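Local coordinates for methylated-DNA--protein-cysteine methyltransferase (Thermococcus kodakarensis, PDB 1MGT) that repairs O6-methylguanine and O4-methylthymine in DNA by moving the methyl group irreversibly onto one of its own cysteines, a suicide reaction that inactivates it, at residues A30-R33 with G34-M37. Sequence-based numbering, arbitrary orientation.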
loop_
_atom_site.group_PDB
_atom_site.type_symbol
_atom_site.label_atom_id
_atom_site.label_comp_id
_atom_site.label_asym_id
_atom_site.label_seq_id
_atom_site.Cartn_x
_atom_site.Cartn_y
_atom_site.Cartn_z
ATOM N N ALA A 30 8.746 -2.616 -5.283
ATOM C CA ALA A 30 9.852 -1.788 -5.792
ATOM C C ALA A 30 10.183 -2.325 -7.197
ATOM O O ALA A 30 9.645 -3.361 -7.604
ATOM C CB ALA A 30 11.069 -1.936 -4.893
ATOM N N PHE A 31 11.076 -1.634 -7.882
ATOM C CA PHE A 31 11.448 -2.110 -9.232
ATOM C C PHE A 31 12.682 -2.987 -9.223
ATOM O O PHE A 31 13.123 -3.415 -10.305
ATOM C CB PHE A 31 11.688 -0.894 -10.121
ATOM C CG PHE A 31 10.476 -0.018 -10.282
ATOM C CD1 PHE A 31 10.569 1.340 -10.026
ATOM C CD2 PHE A 31 9.287 -0.571 -10.718
ATOM C CE1 PHE A 31 9.435 2.142 -10.201
ATOM C CE2 PHE A 31 8.162 0.229 -10.893
ATOM C CZ PHE A 31 8.260 1.582 -10.634
ATOM N N ASP A 32 13.255 -3.259 -8.050
ATOM C CA ASP A 32 14.448 -4.127 -7.991
ATOM C C ASP A 32 14.409 -4.834 -6.632
ATOM O O ASP A 32 13.803 -4.303 -5.695
ATOM C CB ASP A 32 15.716 -3.354 -8.232
ATOM C CG ASP A 32 16.077 -2.382 -7.129
ATOM O OD1 ASP A 32 15.713 -1.201 -7.251
ATOM O OD2 ASP A 32 16.724 -2.811 -6.147
ATOM N N ARG A 33 15.007 -6.008 -6.521
ATOM C CA ARG A 33 14.931 -6.754 -5.253
ATOM C C ARG A 33 15.625 -6.103 -4.089
ATOM O O ARG A 33 15.154 -6.204 -2.941
ATOM C CB ARG A 33 15.419 -8.201 -5.497
ATOM C CG ARG A 33 15.215 -9.118 -4.310
ATOM C CD ARG A 33 15.749 -10.533 -4.527
ATOM N NE ARG A 33 15.160 -11.451 -3.546
ATOM C CZ ARG A 33 15.515 -11.565 -2.276
ATOM N NH1 ARG A 33 16.487 -10.837 -1.734
ATOM N NH2 ARG A 33 14.873 -12.443 -1.498
ATOM N N GLY A 34 16.747 -5.415 -4.303
ATOM C CA GLY A 34 17.484 -4.762 -3.214
ATOM C C GLY A 34 16.638 -3.668 -2.567
ATOM O O GLY A 34 16.576 -3.518 -1.361
ATOM N N THR A 35 15.977 -2.861 -3.423
ATOM C CA THR A 35 15.136 -1.784 -2.897
ATOM C C THR A 35 13.951 -2.397 -2.163
ATOM O O THR A 35 13.564 -1.895 -1.105
ATOM C CB THR A 35 14.677 -0.855 -4.042
ATOM O OG1 THR A 35 15.897 -0.279 -4.596
ATOM C CG2 THR A 35 13.818 0.274 -3.494
ATOM N N LEU A 36 13.406 -3.467 -2.697
ATOM C CA LEU A 36 12.289 -4.140 -2.062
ATOM C C LEU A 36 12.701 -4.583 -0.656
ATOM O O LEU A 36 11.972 -4.338 0.286
ATOM C CB LEU A 36 11.843 -5.402 -2.817
ATOM C CG LEU A 36 10.734 -6.179 -2.067
ATOM C CD1 LEU A 36 9.412 -5.407 -2.211
ATOM C CD2 LEU A 36 10.548 -7.587 -2.559
ATOM N N MET A 37 13.892 -5.201 -0.545
ATOM C CA MET A 37 14.310 -5.657 0.796
ATOM C C MET A 37 14.510 -4.543 1.783
ATOM O O MET A 37 14.200 -4.676 2.994
ATOM C CB MET A 37 15.507 -6.597 0.648
ATOM C CG MET A 37 15.113 -7.922 -0.026
ATOM S SD MET A 37 13.747 -8.801 0.725
ATOM C CE MET A 37 14.292 -8.886 2.430
#
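With chi1 at 69°, Asp32 CG sits between its own backbone N and carbonyl carbon, and the carboxylate reaches forward to the N-terminal end of the helix, while chi1 -62° sets Thr35 OG1 beside its backbone N, where hydroxyl and amide face the same carboxylate. The two oxygens divide the work: Asp32 OD2 accepts from Thr35 N at 2.8 Å, the amide arriving from above the carboxylate plane, and Asp32 OD1 takes the Thr35 OG1 hydroxyl on its syn side, also at 2.8 Å. Gripped at both oxygens, the carboxylate is restrained in rotation, and its negative charge probably interacts favourably with the helix dipole. This is a classic Asp N-cap, closing the start of helix 33-49 where the chain leaves strand 24-30 of the N-terminal domain's antiparallel sheet. Regular helical bonding begins at once, with Leu36 N bonded to Asp32 O (3.1 Å) and Met37 N to Arg33 O (2.9 Å). Beneath the cap, Ala30 CB packs 4.1 Å from Leu36 CB, and Leu36 reaches Trp15 of strand 12-20. On the more exposed flank, the extended Arg33 runs alongside Met37; Met37 CG comes within 3.6 Å of Arg33 NH1, and the bend at chi2 brings SD over one face of the guanidinium.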